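Local coordinates for putative laminarinase (Phanerochaete chrysosporium, PDB 2W39), which probably hydrolyses the glycosidic bonds of beta-glucans such as laminarin and lichenin, as an extracellular family 16 glycoside hydrolase of a white-rot fungus, at residues A13-F18 against V34-A39; A41-Y46 against I53-H58; D117-V122 against G185-E190; N128-H133 against I196-F201. All blocks are in the same frame, centred on the assembly; numbering follows the deposited sequence. Where two conformers were deposited one is given.

The four contacts form two pairs in a family 16 beta sandwich. Contacts 1 and 2, centres about 11 Å apart, come first along the chain: contact 1 joins the short helices 14-17 and 36-41, and the second of these runs on into the hairpin 45-48/51-55 of contact 2; N43, in the turn between them, carries the attached sugar. Contacts 3 and 4, centres about 6 Å apart, interleave along the chain. They match neighbouring strands 115-120 and 129-133 of one sheet with neighbouring strands 185-191 and 195-202 of the other, joining the two sheets behind the sugar site. The centres of contacts 1 and 4 are about 26 Å apart, on opposite sides of the chain's centre.

Contact 1. Residues A13-F18 against V34-A39; sequences AFLSTF and VDQATA
The flat amide of Q36 receives L15 O almost in its own plane, only 7° out of it. The second flat group, the F18 ring, has F14 CD1 over one face, displaced toward the rim, and T17 OG1 in plane at its edge. The link between the segments is chiefly polar: Q36 NE2 donates to L15 O at 2.9 Å, with the donor in the carbonyl plane and on a lone pair, and the N-H...O angle is 160°. Because Q36 sends CG anti to its backbone N (chi1 -177°) and stays extended beyond it, the side chain reaches across to the other helix and delivers its amide to the carbonyl; on the way NE2 passes L15 CB at 3.8 Å. The other amide atom is also engaged. Q36 OE1 accepts from H20 and lies 2.6 Å from a water whose two protons are contested by several acceptors, among them F14 O at 3.0 Å.

Each helix is also secured within itself. D35 is the N-cap of helix 36-41: its OD2 takes T38 N at 2.9 Å and T38 OG1 at 2.8 Å, the two donors arriving from opposite faces of the carboxylate. In the other segment A13 O collects S16 N, T17 N and T17 OG1. A glutamine amide thus reaches out from the first turn of one helix to a carbonyl of another. Both helices lie against the strands beside them: L15 packs on T45 and A47 of strand 45-48, and A39 touches T45 and V72. F18, just past helix 14-17, rests on I74 and S76 of strand 69-76 while meeting W9 edge-to-face.

Contact 2. Residues A41-Y46 against I53-H58; sequences AKNLTY and ILRADH. With NAG (2-acetamido-2-deoxy-beta-D-glucopyranose), chain C.
Y46 and I53 form the hydrogen-bonded pair of an antiparallel hairpin, with Y46 N giving to I53 O at 2.9 Å and I53 N to Y46 O at 2.7 Å. T45 and L54 follow as a non-hydrogen-bonded pair, after which R55 N reaches L44 O at 2.8 Å.

Side chains also meet on both faces. Y46 CB touches I53 CB on one, while T45 and L54 lie side by side on the other, where T45 OG1 is bonded to H20. Beyond the paired residues, the L44 methyl CD2 packs against the backbone at D57 N, 3.6 Å away.

The polar side-chain contacts gather round N43, whose positive phi closes helix 36-41 in a Schellman motif. Its ND2 carries the N-linked GlcNAc. In the conformer described, one of two for R55, NH2 donates to N43 O at 2.9 Å, a bond lying near the guanidinium plane. The sugar's C5 stands over the centre of the Y46 ring, a position open to the tyrosine because CG is anti to the backbone N (chi1 175°).

The covalent bond from N43 ND2 to the sugar C1, together with the Y46 ring face lying under the sugar, probably restrains this first glycan residue against the hairpin.

Contact 3. Residues D117-V122 against G185-E190; sequences DIIEGV and GWYAME. With BGC (beta-D-glucopyranose), chain B; LGC (D-glucono-1,5-lactone), chain D.
I119 lies over one face of the Y187 ring, and this is where the contact is tightest. Its CG1 is 3.7 Å from the ring centroid and 20° off the normal, a CH-pi contact, while CD1 sits 3.5 Å from Y187 CD1 nearer the rim. The branch reaches the ring because I119 CG1 is turned anti to the carbonyl carbon (chi1 -51°) and chi2 is extended. I118 adds a second patch: its CG2 slides past Y187 CB at 4.0 Å, and its CD1 meets M189 CB at 3.7 Å, the two side chains crossing at about a right angle.

Two adjacent isoleucines can both contribute here because I118 and I119 form a classic beta bulge opposite A102. The sequence E115-x-D117-x-x-E120 around it is the bulge-type signature of family 16, and N128 braces the bulge, ND2 holding I118 O and OD1 accepting from E120 N. With an alanine here instead of Y187, I119 is likely to lose the ring face under it and S174 O its phenol partner.

On the other side of strand 115-120 the packing gives way to the sugar-binding cleft. D117 and E120 take no part in the interior contact; their carboxylates line the pocket that holds the glucose or gluconolactone, and E120 OE2 also accepts from W99 NE1.

Contact 4. Residues N128-H133 against I196-F201; sequences NAMTLH and IKVWFF. With LGC (D-glucono-1,5-lactone), chain D; BGC (beta-D-glucopyranose), chain B.
M130 has the most surface buried here, and it meets V198 through its sulfur: SD lies 3.6 Å from V198 CG1, with M130 CG at 3.9 Å from the same methyl. The methionine chain bends at both chi2 (141°) and chi3, bringing the thioether across the valine rather than end-on to it. V198 offers CG1 because that methyl is anti to the backbone N (chi1 179°). L132, two residues further along, makes the second touch: its CD2 and I196 CD1 come tip to tip at 3.9 Å. The two touches are separate; F231 of strand 229-232 packs beside the second and A229 against M130.

Alternation along strand 129-133 sends H133 to the opposite side, into the sugar pocket. There ND1 is bonded to N162 OD1, NE2 makes a weak hydrogen bond to D117 OD2 and lies 2.8 Å from the lactone O1, and one ring face is turned to the sugar's O2. A leucine at H133 would probably leave N162 OD1 without this donor, cost D117 OD2 its weak partner and deprive the sugar of the imidazole beside O1 and O2.

Apolar residues packed between two sheets while H133 of the same strand faces the sugar are consistent with the beta-jelly-roll sandwich of family 16 glycoside hydrolases.

Contact 1. Residues A13-F18 against V34-A39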
# COMPACT_ATOMS: atom_id res chain seq x y z
N ALA A 13 12.17 -9.00 -12.24
CA ALA A 13 13.06 -7.99 -11.65
C ALA A 13 12.88 -7.91 -10.14
O ALA A 13 13.83 -7.68 -9.40
CB ALA A 13 12.83 -6.62 -12.27
N PHE A 14 11.64 -8.05 -9.68
CA PHE A 14 11.34 -7.92 -8.26
C PHE A 14 12.09 -8.94 -7.41
O PHE A 14 12.35 -8.69 -6.23
CB PHE A 14 9.83 -8.06 -8.00
CG PHE A 14 9.03 -6.88 -8.46
CD1 PHE A 14 8.84 -5.78 -7.62
CD2 PHE A 14 8.43 -6.87 -9.72
CE1 PHE A 14 8.06 -4.69 -8.02
CE2 PHE A 14 7.65 -5.79 -10.15
CZ PHE A 14 7.46 -4.69 -9.29
N LEU A 15 12.45 -10.08 -8.00
CA LEU A 15 13.15 -11.13 -7.25
C LEU A 15 14.58 -10.76 -6.94
O LEU A 15 15.18 -11.35 -6.04
CB LEU A 15 13.08 -12.48 -7.97
CG LEU A 15 11.67 -12.97 -8.28
CD1 LEU A 15 11.73 -14.33 -9.00
CD2 LEU A 15 10.80 -13.05 -7.02
N SER A 16 15.16 -9.79 -7.65
CA SER A 16 16.51 -9.35 -7.30
C SER A 16 16.54 -7.99 -6.61
O SER A 16 17.50 -7.69 -5.90
CB SER A 16 17.45 -9.35 -8.51
OG SER A 16 16.92 -8.58 -9.57
N THR A 17 15.48 -7.20 -6.77
CA THR A 17 15.52 -5.82 -6.29
C THR A 17 14.72 -5.60 -5.00
O THR A 17 14.81 -4.53 -4.38
CB THR A 17 15.02 -4.85 -7.37
OG1 THR A 17 13.66 -5.17 -7.64
CG2 THR A 17 15.89 -4.96 -8.65
N PHE A 18 13.98 -6.63 -4.59
CA PHE A 18 13.25 -6.64 -3.32
C PHE A 18 13.67 -7.87 -2.55
O PHE A 18 14.17 -8.82 -3.15
CB PHE A 18 11.73 -6.74 -3.55
CG PHE A 18 11.07 -5.44 -3.95
CD1 PHE A 18 11.41 -4.77 -5.12
CD2 PHE A 18 10.07 -4.89 -3.14
CE1 PHE A 18 10.80 -3.58 -5.46
CE2 PHE A 18 9.43 -3.70 -3.48
CZ PHE A 18 9.81 -3.03 -4.64
N VAL A 34 6.29 -15.40 4.77
CA VAL A 34 7.32 -16.34 4.35
C VAL A 34 8.44 -15.64 3.61
O VAL A 34 8.27 -14.55 3.06
CB VAL A 34 6.73 -17.49 3.52
CG1 VAL A 34 5.70 -18.26 4.36
CG2 VAL A 34 6.13 -17.00 2.21
N ASP A 35 9.62 -16.26 3.61
CA ASP A 35 10.74 -15.72 2.87
C ASP A 35 10.61 -15.96 1.37
O ASP A 35 9.66 -16.59 0.90
CB ASP A 35 12.10 -16.21 3.45
CG ASP A 35 12.50 -17.59 3.01
OD1 ASP A 35 13.67 -17.94 3.31
OD2 ASP A 35 11.70 -18.34 2.43
N GLN A 36 11.55 -15.44 0.60
CA GLN A 36 11.44 -15.50 -0.83
C GLN A 36 11.45 -16.93 -1.38
O GLN A 36 10.63 -17.27 -2.23
CB GLN A 36 12.58 -14.70 -1.42
CG GLN A 36 12.55 -14.60 -2.89
CD GLN A 36 13.22 -13.31 -3.34
OE1 GLN A 36 13.08 -12.24 -2.71
NE2 GLN A 36 13.95 -13.39 -4.43
N ALA A 37 12.38 -17.76 -0.89
CA ALA A 37 12.46 -19.14 -1.38
C ALA A 37 11.15 -19.86 -1.10
O ALA A 37 10.61 -20.58 -1.95
CB ALA A 37 13.64 -19.87 -0.72
N THR A 38 10.61 -19.66 0.10
CA THR A 38 9.37 -20.33 0.48
C THR A 38 8.20 -19.82 -0.35
O THR A 38 7.38 -20.62 -0.84
CB THR A 38 9.11 -20.15 1.98
OG1 THR A 38 10.23 -20.66 2.71
CG2 THR A 38 7.86 -20.89 2.42
N ALA A 39 8.14 -18.51 -0.55
CA ALA A 39 7.08 -17.92 -1.38
C ALA A 39 7.08 -18.48 -2.79
O ALA A 39 6.03 -18.80 -3.35
CB ALA A 39 7.20 -16.41 -1.41
O HOH W 1 11.63 -10.50 -3.89

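Contact 2. Residues A41-Y46 against I53-H58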
# COMPACT_ATOMS: atom_id res chain seq x y z
N ALA A 41 8.44 -21.36 -3.83
CA ALA A 41 8.16 -22.80 -3.82
C ALA A 41 6.66 -23.05 -3.65
O ALA A 41 6.13 -24.04 -4.17
CB ALA A 41 8.92 -23.47 -2.70
N LYS A 42 5.99 -22.18 -2.90
CA LYS A 42 4.57 -22.34 -2.61
C LYS A 42 3.68 -21.56 -3.58
O LYS A 42 2.45 -21.53 -3.43
CB LYS A 42 4.29 -21.98 -1.15
CG LYS A 42 4.97 -22.96 -0.20
CD LYS A 42 4.50 -22.84 1.24
CE LYS A 42 5.09 -23.95 2.11
NZ LYS A 42 4.57 -25.32 1.76
N ASN A 43 4.30 -20.92 -4.57
CA ASN A 43 3.61 -20.10 -5.58
C ASN A 43 2.79 -18.97 -4.96
O ASN A 43 1.74 -18.58 -5.49
CB ASN A 43 2.79 -20.94 -6.55
CG ASN A 43 2.59 -20.26 -7.91
OD1 ASN A 43 3.39 -19.41 -8.33
ND2 ASN A 43 1.52 -20.66 -8.61
N LEU A 44 3.30 -18.44 -3.85
CA LEU A 44 2.71 -17.24 -3.26
C LEU A 44 3.26 -15.98 -3.89
O LEU A 44 2.64 -14.91 -3.84
CB LEU A 44 2.93 -17.23 -1.75
CG LEU A 44 2.35 -18.46 -1.05
CD1 LEU A 44 2.65 -18.40 0.42
CD2 LEU A 44 0.85 -18.62 -1.30
N THR A 45 4.45 -16.09 -4.47
CA THR A 45 5.01 -15.04 -5.31
C THR A 45 5.27 -15.68 -6.66
O THR A 45 5.85 -16.77 -6.74
CB THR A 45 6.32 -14.51 -4.73
OG1 THR A 45 5.99 -13.85 -3.50
CG2 THR A 45 7.03 -13.52 -5.66
N TYR A 46 4.84 -15.00 -7.72
CA TYR A 46 5.00 -15.46 -9.08
C TYR A 46 5.46 -14.23 -9.84
O TYR A 46 4.78 -13.21 -9.84
CB TYR A 46 3.66 -15.98 -9.60
CG TYR A 46 3.66 -16.40 -11.05
CD1 TYR A 46 4.14 -17.64 -11.42
CD2 TYR A 46 3.15 -15.56 -12.03
CE1 TYR A 46 4.14 -18.04 -12.75
CE2 TYR A 46 3.15 -15.95 -13.37
CZ TYR A 46 3.64 -17.20 -13.71
OH TYR A 46 3.65 -17.62 -15.03
N ILE A 53 2.72 -11.49 -9.24
CA ILE A 53 1.62 -11.86 -8.35
C ILE A 53 2.16 -12.08 -6.95
O ILE A 53 3.18 -12.77 -6.76
CB ILE A 53 0.94 -13.18 -8.80
CG1 ILE A 53 0.46 -13.13 -10.25
CG2 ILE A 53 -0.15 -13.63 -7.82
CD1 ILE A 53 -0.52 -12.07 -10.49
N LEU A 54 1.48 -11.48 -5.97
CA LEU A 54 1.78 -11.68 -4.54
C LEU A 54 0.46 -12.09 -3.93
O LEU A 54 -0.51 -11.35 -4.01
CB LEU A 54 2.24 -10.37 -3.87
CG LEU A 54 3.43 -9.68 -4.52
CD1 LEU A 54 3.63 -8.30 -3.90
CD2 LEU A 54 4.72 -10.53 -4.44
N ARG A 55 0.39 -13.29 -3.35
CA ARG A 55 -0.89 -13.85 -2.94
C ARG A 55 -0.85 -14.53 -1.58
O ARG A 55 0.20 -14.92 -1.08
CB ARG A 55 -1.43 -14.84 -3.99
CG ARG A 55 -0.48 -16.02 -4.27
CD ARG A 55 -1.15 -17.25 -4.88
NE ARG A 55 -1.77 -17.02 -6.18
CZ ARG A 55 -1.18 -17.13 -7.38
NH1 ARG A 55 -1.94 -16.91 -8.44
NH2 ARG A 55 0.13 -17.41 -7.55
N ALA A 56 -2.04 -14.67 -1.00
CA ALA A 56 -2.28 -15.52 0.17
C ALA A 56 -2.39 -16.98 -0.21
O ALA A 56 -2.85 -17.32 -1.30
CB ALA A 56 -3.59 -15.11 0.80
N ASP A 57 -2.02 -17.85 0.71
CA ASP A 57 -2.40 -19.26 0.63
C ASP A 57 -3.93 -19.35 0.56
O ASP A 57 -4.64 -18.77 1.41
CB ASP A 57 -1.83 -19.95 1.87
CG ASP A 57 -2.27 -21.41 2.03
OD1 ASP A 57 -3.47 -21.70 1.83
OD2 ASP A 57 -1.41 -22.23 2.42
N HIS A 58 -4.42 -20.07 -0.45
CA HIS A 58 -5.86 -20.24 -0.60
C HIS A 58 -6.28 -21.71 -0.63
O HIS A 58 -7.34 -22.04 -1.16
CB HIS A 58 -6.39 -19.47 -1.82
CG HIS A 58 -5.90 -20.02 -3.12
ND1 HIS A 58 -4.71 -19.65 -3.71
CD2 HIS A 58 -6.48 -20.91 -3.96
CE1 HIS A 58 -4.57 -20.31 -4.85
NE2 HIS A 58 -5.63 -21.08 -5.02
C1 NAG C . 1.41 -20.13 -9.95
C2 NAG C . 0.80 -21.23 -10.84
C3 NAG C . 0.33 -20.68 -12.19
C4 NAG C . -0.43 -19.37 -12.06
C5 NAG C . 0.38 -18.39 -11.22
C6 NAG C . -0.31 -17.03 -11.10
C7 NAG C . 1.64 -23.57 -10.90
C8 NAG C . 2.80 -24.42 -11.32
N2 NAG C . 1.80 -22.26 -11.08
O3 NAG C . -0.48 -21.63 -12.87
O4 NAG C . -0.67 -18.83 -13.35
O5 NAG C . 0.57 -18.97 -9.94
O6 NAG C . -1.55 -17.14 -10.43
O7 NAG C . 0.62 -24.10 -10.44

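Contact 3. Residues D117-V122 against G185-E190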
# COMPACT_ATOMS: atom_id res chain seq x y z
N ASP A 117 1.47 5.77 3.48
CA ASP A 117 0.64 4.68 2.97
C ASP A 117 -0.02 5.16 1.70
O ASP A 117 -0.73 6.17 1.72
CB ASP A 117 -0.41 4.27 4.01
CG ASP A 117 0.22 3.95 5.35
OD1 ASP A 117 1.21 3.17 5.38
OD2 ASP A 117 -0.21 4.50 6.36
N ILE A 118 0.26 4.47 0.60
CA ILE A 118 -0.19 4.87 -0.73
C ILE A 118 -1.47 4.14 -1.12
O ILE A 118 -2.44 4.77 -1.56
CB ILE A 118 0.94 4.63 -1.76
CG1 ILE A 118 2.20 5.41 -1.36
CG2 ILE A 118 0.46 5.00 -3.15
CD1 ILE A 118 3.47 5.01 -2.13
N ILE A 119 -1.47 2.82 -0.94
CA ILE A 119 -2.65 1.98 -1.09
C ILE A 119 -2.86 1.28 0.24
O ILE A 119 -1.95 0.64 0.74
CB ILE A 119 -2.49 0.92 -2.19
CG1 ILE A 119 -2.00 1.56 -3.50
CG2 ILE A 119 -3.81 0.16 -2.36
CD1 ILE A 119 -1.69 0.56 -4.62
N GLU A 120 -4.05 1.40 0.81
CA GLU A 120 -4.31 0.70 2.08
C GLU A 120 -5.79 0.67 2.39
O GLU A 120 -6.49 1.67 2.22
CB GLU A 120 -3.62 1.41 3.25
CG GLU A 120 -3.57 0.52 4.49
CD GLU A 120 -2.98 1.17 5.73
OE1 GLU A 120 -2.78 2.41 5.74
OE2 GLU A 120 -2.74 0.43 6.70
N GLY A 121 -6.26 -0.46 2.89
CA GLY A 121 -7.60 -0.56 3.46
C GLY A 121 -7.77 -1.92 4.09
O GLY A 121 -6.82 -2.69 4.19
N VAL A 122 -9.00 -2.18 4.53
CA VAL A 122 -9.31 -3.43 5.20
C VAL A 122 -10.68 -3.95 4.79
O VAL A 122 -11.60 -3.16 4.53
CB VAL A 122 -9.29 -3.28 6.76
CG1 VAL A 122 -7.92 -2.88 7.24
CG2 VAL A 122 -10.34 -2.30 7.25
N GLY A 185 -5.69 0.13 -11.74
CA GLY A 185 -5.31 1.49 -12.12
C GLY A 185 -3.91 1.80 -11.67
O GLY A 185 -3.12 0.90 -11.38
N TRP A 186 -3.61 3.09 -11.62
CA TRP A 186 -2.27 3.57 -11.31
C TRP A 186 -2.31 4.40 -10.05
O TRP A 186 -3.19 5.26 -9.86
CB TRP A 186 -1.72 4.45 -12.43
CG TRP A 186 -1.52 3.75 -13.74
CD1 TRP A 186 -0.36 3.16 -14.17
CD2 TRP A 186 -2.47 3.61 -14.79
NE1 TRP A 186 -0.54 2.66 -15.43
CE2 TRP A 186 -1.82 2.91 -15.84
CE3 TRP A 186 -3.82 3.99 -14.95
CZ2 TRP A 186 -2.46 2.61 -17.05
CZ3 TRP A 186 -4.45 3.69 -16.17
CH2 TRP A 186 -3.77 3.00 -17.20
N TYR A 187 -1.36 4.14 -9.17
CA TYR A 187 -1.08 5.01 -8.01
C TYR A 187 0.29 5.61 -8.21
O TYR A 187 1.25 4.88 -8.49
CB TYR A 187 -1.13 4.21 -6.71
CG TYR A 187 -2.53 4.11 -6.14
CD1 TYR A 187 -3.36 3.02 -6.42
CD2 TYR A 187 -3.02 5.13 -5.33
CE1 TYR A 187 -4.65 2.96 -5.88
CE2 TYR A 187 -4.31 5.09 -4.82
CZ TYR A 187 -5.11 4.00 -5.10
OH TYR A 187 -6.38 4.00 -4.57
N ALA A 188 0.40 6.92 -8.02
CA ALA A 188 1.70 7.60 -8.10
C ALA A 188 1.87 8.44 -6.85
O ALA A 188 0.92 9.07 -6.37
CB ALA A 188 1.78 8.46 -9.35
N MET A 189 3.09 8.47 -6.32
CA MET A 189 3.38 9.24 -5.12
C MET A 189 4.63 10.06 -5.40
O MET A 189 5.65 9.48 -5.79
CB MET A 189 3.56 8.30 -3.92
CG MET A 189 3.72 8.96 -2.55
SD MET A 189 5.31 9.78 -2.28
CE MET A 189 6.43 8.39 -2.34
N GLU A 190 4.53 11.38 -5.24
CA GLU A 190 5.67 12.28 -5.31
C GLU A 190 6.00 12.78 -3.91
O GLU A 190 5.13 13.32 -3.22
CB GLU A 190 5.38 13.47 -6.24
CG GLU A 190 6.53 14.48 -6.28
CD GLU A 190 6.27 15.70 -7.14
OE1 GLU A 190 5.10 15.93 -7.50
OE2 GLU A 190 7.24 16.44 -7.41
C2 BGC B . 0.49 1.11 9.93
C3 BGC B . 1.67 0.17 9.67
C4 BGC B . 1.23 -0.90 8.69
C5 BGC B . 0.99 -0.21 7.36
C6 BGC B . 0.64 -1.20 6.26
C1 BGC B . -0.37 1.45 8.70
O1 BGC B . -1.76 1.22 9.01
O2 BGC B . 0.97 2.33 10.52
O3 BGC B . 2.15 -0.41 10.90
O4 BGC B . 2.21 -1.92 8.55
O5 BGC B . -0.07 0.76 7.46
O6 BGC B . -0.76 -1.53 6.34
C1 LGC D . 0.11 1.62 8.91
C2 LGC D . 0.91 1.16 10.09
O5 LGC D . 0.23 1.02 7.58
O1 LGC D . -0.69 2.53 9.04
O2 LGC D . 1.60 2.27 10.69
C3 LGC D . 1.88 0.04 9.69
O3 LGC D . 2.28 -0.69 10.86
C4 LGC D . 1.21 -0.89 8.68
O4 LGC D . 1.97 -2.08 8.49
C5 LGC D . 1.09 -0.11 7.37
C6 LGC D . 0.55 -0.90 6.19
O6 LGC D . -0.72 -1.51 6.47

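Contact 4. Residues N128-H133 against I196-F201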
# COMPACT_ATOMS: atom_id res chain seq x y z
N ASN A 128 -9.97 3.92 -0.91
CA ASN A 128 -8.58 3.87 -0.50
C ASN A 128 -8.28 4.99 0.49
O ASN A 128 -8.85 6.08 0.40
CB ASN A 128 -7.68 4.06 -1.72
CG ASN A 128 -6.23 3.82 -1.40
OD1 ASN A 128 -5.89 2.76 -0.89
ND2 ASN A 128 -5.37 4.81 -1.66
N ALA A 129 -7.37 4.70 1.41
CA ALA A 129 -6.84 5.70 2.34
C ALA A 129 -5.36 5.92 2.06
O ALA A 129 -4.61 4.95 1.89
CB ALA A 129 -7.04 5.24 3.78
N MET A 130 -4.94 7.18 2.07
CA MET A 130 -3.56 7.60 1.89
C MET A 130 -3.21 8.40 3.14
O MET A 130 -3.93 9.33 3.50
CB MET A 130 -3.43 8.45 0.63
CG MET A 130 -3.75 7.61 -0.62
SD MET A 130 -4.69 8.45 -1.91
CE MET A 130 -6.26 8.70 -1.04
N THR A 131 -2.13 8.01 3.83
CA THR A 131 -1.92 8.45 5.21
C THR A 131 -0.45 8.63 5.49
O THR A 131 0.38 7.81 5.05
CB THR A 131 -2.48 7.37 6.17
OG1 THR A 131 -3.83 7.05 5.81
CG2 THR A 131 -2.46 7.83 7.61
N LEU A 132 -0.12 9.67 6.25
CA LEU A 132 1.23 9.77 6.81
C LEU A 132 1.21 9.43 8.29
O LEU A 132 0.27 9.78 9.01
CB LEU A 132 1.83 11.17 6.67
CG LEU A 132 1.77 11.82 5.30
CD1 LEU A 132 2.54 13.12 5.32
CD2 LEU A 132 2.28 10.92 4.19
N HIS A 133 2.27 8.77 8.74
CA HIS A 133 2.52 8.54 10.17
C HIS A 133 3.90 9.08 10.46
O HIS A 133 4.86 8.72 9.78
CB HIS A 133 2.51 7.04 10.50
CG HIS A 133 1.25 6.33 10.11
ND1 HIS A 133 0.41 5.75 11.03
CD2 HIS A 133 0.73 6.04 8.89
CE1 HIS A 133 -0.60 5.17 10.40
NE2 HIS A 133 -0.43 5.33 9.11
N ILE A 196 4.18 15.75 0.24
CA ILE A 196 3.90 14.44 -0.35
C ILE A 196 2.56 14.53 -1.06
O ILE A 196 1.61 15.11 -0.52
CB ILE A 196 3.93 13.33 0.73
CG1 ILE A 196 5.38 13.12 1.21
CG2 ILE A 196 3.34 12.02 0.19
CD1 ILE A 196 5.53 12.28 2.46
N LYS A 197 2.51 13.98 -2.27
CA LYS A 197 1.28 13.91 -3.06
C LYS A 197 1.05 12.48 -3.50
O LYS A 197 2.01 11.77 -3.85
CB LYS A 197 1.36 14.79 -4.32
CG LYS A 197 1.31 16.28 -4.03
CD LYS A 197 1.55 17.12 -5.27
CE LYS A 197 1.62 18.60 -4.90
NZ LYS A 197 1.91 19.46 -6.09
N VAL A 198 -0.21 12.06 -3.53
CA VAL A 198 -0.59 10.79 -4.14
C VAL A 198 -1.67 11.08 -5.18
O VAL A 198 -2.62 11.82 -4.90
CB VAL A 198 -1.13 9.77 -3.10
CG1 VAL A 198 -1.55 8.47 -3.76
CG2 VAL A 198 -0.11 9.48 -2.01
N TRP A 199 -1.52 10.45 -6.34
CA TRP A 199 -2.58 10.47 -7.36
C TRP A 199 -3.07 9.05 -7.58
O TRP A 199 -2.25 8.11 -7.69
CB TRP A 199 -2.04 10.94 -8.71
CG TRP A 199 -1.60 12.36 -8.84
CD1 TRP A 199 -2.29 13.38 -9.41
CD2 TRP A 199 -0.32 12.89 -8.45
NE1 TRP A 199 -1.54 14.54 -9.39
CE2 TRP A 199 -0.33 14.26 -8.80
CE3 TRP A 199 0.82 12.34 -7.85
CZ2 TRP A 199 0.78 15.10 -8.58
CZ3 TRP A 199 1.91 13.17 -7.63
CH2 TRP A 199 1.89 14.53 -8.00
N PHE A 200 -4.38 8.89 -7.71
CA PHE A 200 -4.97 7.67 -8.21
C PHE A 200 -5.66 7.93 -9.54
O PHE A 200 -6.46 8.85 -9.63
CB PHE A 200 -6.01 7.10 -7.24
CG PHE A 200 -6.76 5.95 -7.84
CD1 PHE A 200 -6.06 4.81 -8.25
CD2 PHE A 200 -8.13 6.03 -8.08
CE1 PHE A 200 -6.73 3.75 -8.85
CE2 PHE A 200 -8.79 4.94 -8.70
CZ PHE A 200 -8.07 3.84 -9.06
N PHE A 201 -5.38 7.09 -10.54
CA PHE A 201 -6.11 7.08 -11.81
C PHE A 201 -6.65 5.69 -12.09
O PHE A 201 -5.88 4.75 -12.16
CB PHE A 201 -5.22 7.53 -12.97
CG PHE A 201 -4.84 8.97 -12.88
CD1 PHE A 201 -3.65 9.35 -12.28
CD2 PHE A 201 -5.71 9.96 -13.33
CE1 PHE A 201 -3.32 10.69 -12.15
CE2 PHE A 201 -5.38 11.29 -13.21
CZ PHE A 201 -4.19 11.66 -12.62
C1 LGC D . 0.11 1.62 8.91
C2 LGC D . 0.91 1.16 10.09
O5 LGC D . 0.23 1.02 7.58
O1 LGC D . -0.69 2.53 9.04
O2 LGC D . 1.60 2.27 10.69
C3 LGC D . 1.88 0.04 9.69
O3 LGC D . 2.28 -0.69 10.86
C4 LGC D . 1.21 -0.89 8.68
O4 LGC D . 1.97 -2.08 8.49
C5 LGC D . 1.09 -0.11 7.37
C6 LGC D . 0.55 -0.90 6.19
O6 LGC D . -0.72 -1.51 6.47
C2 BGC B . 0.49 1.11 9.93
C3 BGC B . 1.67 0.17 9.67
C4 BGC B . 1.23 -0.90 8.69
C5 BGC B . 0.99 -0.21 7.36
C6 BGC B . 0.64 -1.20 6.26
C1 BGC B . -0.37 1.45 8.70
O1 BGC B . -1.76 1.22 9.01
O2 BGC B . 0.97 2.33 10.52
O3 BGC B . 2.15 -0.41 10.90
O4 BGC B . 2.21 -1.92 8.55
O5 BGC B . -0.07 0.76 7.46
O6 BGC B . -0.76 -1.53 6.34